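Periplasmic cell division protein (SufI) (Aquifex aeolicus, PDB 6SYY) probably oxidises its substrates with bound copper ions, as a multicopper oxidase whose methionine-rich loop plays a role in catalysis. Local coordinates at residues 453-467 against 479-493. Residues are numbered along the deposited sequence; the frame is centred on the assembly and turned at random.
Sequences MHIHGFQFQVLERSL and DTVIVAPMETVRIAV. With CU (copper (II) ion), chain C.
Copper ligand His-454 turns its imidazole edge to the second-shell backbone of Asp-479. His-454 ND1 donates to Asp-479 O at 2.6 Å; the acceptor lies near the ring plane, yet the nitrogen stands above the carbonyl plane. This bond helps fix the ring's rotation and leaves NE2 for copper, which it shares with His-118. The Asp-479 carboxylate, turned 75° from the imidazole, accepts through OD1 from Thr-480 OG1 and from His-120 NE2, of another copper site, while OD2 salt-bridges Arg-300 and takes a water held by Gln-459 NE2, itself bonded to Asp-151 as Gln-459 OE1 is to Arg-123. His-456 NE2 binds a second copper at 2.1 Å, together with His-161 and His-508.

These segments supply strands to both sheets of a cupredoxin-type domain: 453-455 pairs antiparallel with 480-483, and 461-465 with 488-493. Between the sheets, Phe-460 lays one ring face against Ile-491 CD1, 3.7 Å from the centroid in a CH-pi contact, and turns an edge to Val-481. Its chi1 of 56° sets CG between backbone N and carbonyl carbon, aiming the ring into this core.

At a classic beta bulge, Leu-463 N and Glu-464 N both donate to Arg-490 O. Arg-465 grips Glu-487 side-on: NE reaches OE1 at 3.0 Å and NH2 reaches OE2 at 2.9 Å, both from above the carboxylate plane. Ala-484 N takes the anti lone pair of OE2, tying type II turn 484-487 to this salt bridge.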
loop_
_atom_site.group_PDB
_atom_site.type_symbol
_atom_site.label_atom_id
_atom_site.label_comp_id
_atom_site.label_asym_id
_atom_site.label_seq_id
_atom_site.Cartn_x
_atom_site.Cartn_y
_atom_site.Cartn_z
ATOM N N MET A 453 -7.326 5.059 -6.737
ATOM C CA MET A 453 -8.239 3.976 -7.080
ATOM C C MET A 453 -7.499 2.647 -7.131
ATOM O O MET A 453 -6.466 2.524 -7.798
ATOM C CB MET A 453 -8.928 4.257 -8.416
ATOM C CG MET A 453 -9.827 5.484 -8.397
ATOM S SD MET A 453 -11.135 5.366 -7.155
ATOM C CE MET A 453 -11.964 3.861 -7.671
ATOM N N HIS A 454 -8.040 1.655 -6.435
ATOM C CA HIS A 454 -7.423 0.346 -6.291
ATOM C C HIS A 454 -8.383 -0.720 -6.798
ATOM O O HIS A 454 -9.587 -0.664 -6.524
ATOM C CB HIS A 454 -7.047 0.101 -4.820
ATOM C CG HIS A 454 -6.550 -1.280 -4.531
ATOM N ND1 HIS A 454 -5.454 -1.828 -5.162
ATOM C CD2 HIS A 454 -6.991 -2.221 -3.660
ATOM C CE1 HIS A 454 -5.249 -3.050 -4.702
ATOM N NE2 HIS A 454 -6.168 -3.312 -3.790
ATOM N N ILE A 455 -7.861 -1.674 -7.565
ATOM C CA ILE A 455 -8.607 -2.866 -7.952
ATOM C C ILE A 455 -7.941 -4.069 -7.305
ATOM O O ILE A 455 -6.711 -4.120 -7.179
ATOM C CB ILE A 455 -8.695 -3.053 -9.482
ATOM C CG1 ILE A 455 -7.302 -3.161 -10.102
ATOM C CG2 ILE A 455 -9.478 -1.925 -10.125
ATOM C CD1 ILE A 455 -7.324 -3.531 -11.568
ATOM N N HIS A 456 -8.755 -5.023 -6.874
ATOM C CA HIS A 456 -8.256 -6.300 -6.396
ATOM C C HIS A 456 -8.097 -7.264 -7.568
ATOM O O HIS A 456 -8.628 -7.045 -8.658
ATOM C CB HIS A 456 -9.201 -6.896 -5.348
ATOM C CG HIS A 456 -9.305 -6.086 -4.090
ATOM N ND1 HIS A 456 -9.745 -6.621 -2.898
ATOM C CD2 HIS A 456 -9.033 -4.783 -3.839
ATOM C CE1 HIS A 456 -9.737 -5.683 -1.967
ATOM N NE2 HIS A 456 -9.309 -4.560 -2.512
ATOM N N GLY A 457 -7.353 -8.337 -7.333
ATOM C CA GLY A 457 -7.257 -9.435 -8.281
ATOM C C GLY A 457 -6.141 -9.376 -9.303
ATOM O O GLY A 457 -5.574 -10.415 -9.651
ATOM N N PHE A 458 -5.820 -8.184 -9.806
ATOM C CA PHE A 458 -4.809 -8.052 -10.847
ATOM C C PHE A 458 -4.058 -6.742 -10.685
ATOM O O PHE A 458 -4.601 -5.750 -10.190
ATOM C CB PHE A 458 -5.421 -8.100 -12.254
ATOM C CG PHE A 458 -6.463 -9.163 -12.426
ATOM C CD1 PHE A 458 -6.112 -10.435 -12.842
ATOM C CD2 PHE A 458 -7.797 -8.891 -12.162
ATOM C CE1 PHE A 458 -7.072 -11.419 -12.994
ATOM C CE2 PHE A 458 -8.762 -9.869 -12.311
ATOM C CZ PHE A 458 -8.399 -11.135 -12.729
ATOM N N GLN A 459 -2.804 -6.746 -11.114
ATOM C CA GLN A 459 -2.109 -5.490 -11.311
ATOM C C GLN A 459 -2.442 -4.933 -12.695
ATOM O O GLN A 459 -3.003 -5.620 -13.552
ATOM C CB GLN A 459 -0.602 -5.672 -11.140
ATOM C CG GLN A 459 -0.171 -5.968 -9.714
ATOM C CD GLN A 459 -0.281 -7.439 -9.361
ATOM O OE1 GLN A 459 -0.410 -8.293 -10.238
ATOM N NE2 GLN A 459 -0.221 -7.742 -8.071
ATOM N N PHE A 460 -2.098 -3.667 -12.910
ATOM C CA PHE A 460 -2.372 -3.004 -14.175
ATOM C C PHE A 460 -1.197 -2.111 -14.540
ATOM O O PHE A 460 -0.305 -1.852 -13.727
ATOM C CB PHE A 460 -3.666 -2.182 -14.115
ATOM C CG PHE A 460 -3.690 -1.163 -13.008
ATOM C CD1 PHE A 460 -3.101 0.079 -13.173
ATOM C CD2 PHE A 460 -4.312 -1.447 -11.802
ATOM C CE1 PHE A 460 -3.122 1.018 -12.155
ATOM C CE2 PHE A 460 -4.344 -0.511 -10.788
ATOM C CZ PHE A 460 -3.742 0.722 -10.961
ATOM N N GLN A 461 -1.214 -1.628 -15.778
ATOM C CA GLN A 461 -0.217 -0.692 -16.278
ATOM C C GLN A 461 -0.907 0.606 -16.664
ATOM O O GLN A 461 -1.910 0.592 -17.387
ATOM C CB GLN A 461 0.535 -1.278 -17.469
ATOM C CG GLN A 461 1.293 -2.545 -17.122
ATOM C CD GLN A 461 1.830 -3.243 -18.344
ATOM O OE1 GLN A 461 1.534 -2.855 -19.477
ATOM N NE2 GLN A 461 2.626 -4.281 -18.126
ATOM N N VAL A 462 -0.381 1.722 -16.162
ATOM C CA VAL A 462 -0.975 3.027 -16.425
ATOM C C VAL A 462 -0.638 3.437 -17.850
ATOM O O VAL A 462 0.535 3.496 -18.235
ATOM C CB VAL A 462 -0.481 4.073 -15.418
ATOM C CG1 VAL A 462 -1.036 5.442 -15.771
ATOM C CG2 VAL A 462 -0.883 3.679 -14.006
ATOM N N LEU A 463 -1.669 3.720 -18.640
ATOM C CA LEU A 463 -1.456 4.113 -20.023
ATOM C C LEU A 463 -1.257 5.616 -20.170
ATOM O O LEU A 463 -0.335 6.052 -20.866
ATOM C CB LEU A 463 -2.635 3.659 -20.887
ATOM C CG LEU A 463 -2.882 2.157 -20.948
ATOM C CD1 LEU A 463 -4.008 1.861 -21.922
ATOM C CD2 LEU A 463 -1.615 1.427 -21.344
ATOM N N GLU A 464 -2.098 6.420 -19.519
ATOM C CA GLU A 464 -2.174 7.829 -19.876
ATOM C C GLU A 464 -2.850 8.622 -18.763
ATOM O O GLU A 464 -3.774 8.128 -18.110
ATOM C CB GLU A 464 -2.938 7.987 -21.197
ATOM C CG GLU A 464 -3.041 9.389 -21.741
ATOM C CD GLU A 464 -3.846 9.431 -23.023
ATOM O OE1 GLU A 464 -4.709 8.547 -23.211
ATOM O OE2 GLU A 464 -3.609 10.337 -23.849
ATOM N N ARG A 465 -2.370 9.846 -18.551
ATOM C CA ARG A 465 -2.995 10.813 -17.658
ATOM C C ARG A 465 -3.383 12.025 -18.485
ATOM O O ARG A 465 -2.587 12.500 -19.301
ATOM C CB ARG A 465 -2.058 11.243 -16.522
ATOM C CG ARG A 465 -1.271 10.129 -15.856
ATOM C CD ARG A 465 -0.551 10.646 -14.615
ATOM N NE ARG A 465 -1.510 10.989 -13.574
ATOM C CZ ARG A 465 -1.806 10.207 -12.539
ATOM N NH1 ARG A 465 -1.196 9.040 -12.382
ATOM N NH2 ARG A 465 -2.702 10.603 -11.647
ATOM N N SER A 466 -4.601 12.525 -18.285
ATOM C CA SER A 466 -5.049 13.659 -19.083
ATOM C C SER A 466 -4.391 14.960 -18.656
ATOM O O SER A 466 -4.367 15.913 -19.441
ATOM C CB SER A 466 -6.564 13.808 -18.995
ATOM O OG SER A 466 -6.958 14.119 -17.671
ATOM N N LEU A 467 -3.855 15.023 -17.440
ATOM C CA LEU A 467 -3.342 16.274 -16.901
ATOM C C LEU A 467 -1.846 16.459 -17.116
ATOM O O LEU A 467 -1.355 17.587 -16.992
ATOM C CB LEU A 467 -3.661 16.374 -15.404
ATOM C CG LEU A 467 -4.915 17.163 -15.005
ATOM C CD1 LEU A 467 -6.135 16.726 -15.802
ATOM C CD2 LEU A 467 -5.174 17.024 -13.512
ATOM N N ASP A 479 -1.192 -1.407 -8.655
ATOM C CA ASP A 479 -2.540 -1.754 -8.219
ATOM C C ASP A 479 -3.299 -0.584 -7.601
ATOM O O ASP A 479 -4.475 -0.747 -7.261
ATOM C CB ASP A 479 -2.533 -2.952 -7.245
ATOM C CG ASP A 479 -1.810 -2.669 -5.941
ATOM O OD1 ASP A 479 -2.086 -1.640 -5.286
ATOM O OD2 ASP A 479 -0.983 -3.516 -5.547
ATOM N N THR A 480 -2.674 0.589 -7.469
ATOM C CA THR A 480 -3.332 1.794 -6.970
ATOM C C THR A 480 -2.836 2.987 -7.778
ATOM O O THR A 480 -1.637 3.282 -7.763
ATOM C CB THR A 480 -3.040 2.008 -5.479
ATOM O OG1 THR A 480 -3.384 0.828 -4.737
ATOM C CG2 THR A 480 -3.831 3.193 -4.948
ATOM N N VAL A 481 -3.740 3.684 -8.468
ATOM C CA VAL A 481 -3.365 4.810 -9.322
ATOM C C VAL A 481 -4.003 6.086 -8.785
ATOM O O VAL A 481 -5.196 6.110 -8.465
ATOM C CB VAL A 481 -3.747 4.576 -10.797
ATOM C CG1 VAL A 481 -5.241 4.328 -10.953
ATOM C CG2 VAL A 481 -3.290 5.758 -11.662
ATOM N N ILE A 482 -3.196 7.142 -8.677
ATOM C CA ILE A 482 -3.694 8.447 -8.259
ATOM C C ILE A 482 -4.512 9.052 -9.387
ATOM O O ILE A 482 -4.063 9.103 -10.539
ATOM C CB ILE A 482 -2.529 9.375 -7.879
ATOM C CG1 ILE A 482 -1.757 8.828 -6.678
ATOM C CG2 ILE A 482 -3.033 10.786 -7.608
ATOM C CD1 ILE A 482 -0.546 9.655 -6.318
ATOM N N VAL A 483 -5.712 9.523 -9.062
ATOM C CA VAL A 483 -6.574 10.204 -10.021
ATOM C C VAL A 483 -6.887 11.575 -9.438
ATOM O O VAL A 483 -7.711 11.694 -8.524
ATOM C CB VAL A 483 -7.853 9.416 -10.316
ATOM C CG1 VAL A 483 -8.671 10.122 -11.391
ATOM C CG2 VAL A 483 -7.506 7.993 -10.743
ATOM N N ALA A 484 -6.238 12.612 -9.972
ATOM C CA ALA A 484 -6.348 13.960 -9.433
ATOM C C ALA A 484 -7.715 14.561 -9.754
ATOM O O ALA A 484 -8.425 14.066 -10.632
ATOM C CB ALA A 484 -5.239 14.843 -10.002
ATOM N N PRO A 485 -8.111 15.626 -9.052
ATOM C CA PRO A 485 -9.385 16.284 -9.369
ATOM C C PRO A 485 -9.460 16.668 -10.837
ATOM O O PRO A 485 -8.506 17.201 -11.406
ATOM C CB PRO A 485 -9.377 17.522 -8.466
ATOM C CG PRO A 485 -8.546 17.128 -7.314
ATOM C CD PRO A 485 -7.471 16.233 -7.870
ATOM N N MET A 486 -10.602 16.368 -11.454
ATOM C CA MET A 486 -10.882 16.699 -12.850
ATOM C C MET A 486 -9.906 16.028 -13.816
ATOM O O MET A 486 -9.723 16.496 -14.944
ATOM C CB MET A 486 -10.895 18.220 -13.068
ATOM C CG MET A 486 -11.843 18.970 -12.133
ATOM S SD MET A 486 -13.525 18.294 -12.130
ATOM C CE MET A 486 -14.336 19.361 -10.939
ATOM N N GLU A 487 -9.276 14.932 -13.402
ATOM C CA GLU A 487 -8.336 14.202 -14.240
ATOM C C GLU A 487 -8.963 12.914 -14.754
ATOM O O GLU A 487 -9.804 12.302 -14.089
ATOM C CB GLU A 487 -7.045 13.874 -13.475
ATOM C CG GLU A 487 -6.040 13.045 -14.266
ATOM C CD GLU A 487 -4.714 12.875 -13.549
ATOM O OE1 GLU A 487 -3.660 13.057 -14.194
ATOM O OE2 GLU A 487 -4.726 12.557 -12.342
ATOM N N THR A 488 -8.555 12.516 -15.955
ATOM C CA THR A 488 -8.883 11.215 -16.517
ATOM C C THR A 488 -7.597 10.406 -16.634
ATOM O O THR A 488 -6.578 10.920 -17.107
ATOM C CB THR A 488 -9.564 11.355 -17.883
ATOM O OG1 THR A 488 -10.832 12.007 -17.725
ATOM C CG2 THR A 488 -9.777 9.988 -18.523
ATOM N N VAL A 489 -7.641 9.158 -16.178
ATOM C CA VAL A 489 -6.508 8.244 -16.233
ATOM C C VAL A 489 -6.967 6.966 -16.920
ATOM O O VAL A 489 -8.066 6.470 -16.649
ATOM C CB VAL A 489 -5.952 7.945 -14.823
ATOM C CG1 VAL A 489 -4.749 7.013 -14.894
ATOM C CG2 VAL A 489 -5.580 9.241 -14.117
ATOM N N ARG A 490 -6.138 6.445 -17.823
ATOM C CA ARG A 490 -6.415 5.199 -18.528
ATOM C C ARG A 490 -5.401 4.141 -18.109
ATOM O O ARG A 490 -4.189 4.368 -18.199
ATOM C CB ARG A 490 -6.384 5.403 -20.047
ATOM C CG ARG A 490 -7.566 6.208 -20.595
ATOM C CD ARG A 490 -7.371 6.643 -22.054
ATOM N NE ARG A 490 -7.383 5.524 -22.995
ATOM C CZ ARG A 490 -6.328 5.121 -23.700
ATOM N NH1 ARG A 490 -5.163 5.747 -23.583
ATOM N NH2 ARG A 490 -6.440 4.093 -24.532
ATOM N N ILE A 491 -5.900 2.994 -17.645
ATOM C CA ILE A 491 -5.057 1.876 -17.246
ATOM C C ILE A 491 -5.460 0.650 -18.053
ATOM O O ILE A 491 -6.562 0.568 -18.601
ATOM C CB ILE A 491 -5.145 1.580 -15.733
ATOM C CG1 ILE A 491 -6.557 1.121 -15.354
ATOM C CG2 ILE A 491 -4.743 2.802 -14.918
ATOM C CD1 ILE A 491 -6.690 0.731 -13.901
ATOM N N ALA A 492 -4.545 -0.315 -18.121
ATOM C CA ALA A 492 -4.758 -1.560 -18.847
ATOM C C ALA A 492 -4.650 -2.730 -17.882
ATOM O O ALA A 492 -3.677 -2.823 -17.128
ATOM C CB ALA A 492 -3.743 -1.721 -19.980
ATOM N N VAL A 493 -5.640 -3.621 -17.912
ATOM C CA VAL A 493 -5.691 -4.779 -17.023
ATOM C C VAL A 493 -5.812 -6.036 -17.872
ATOM O O VAL A 493 -6.754 -6.167 -18.665
ATOM C CB VAL A 493 -6.860 -4.696 -16.029
ATOM C CG1 VAL A 493 -6.581 -5.574 -14.811
ATOM C CG2 VAL A 493 -7.121 -3.256 -15.619
HETATM CU CU CU C . -9.251 -3.271 -0.911
HETATM O O HOH W 1 0.442 -5.662 -6.475
#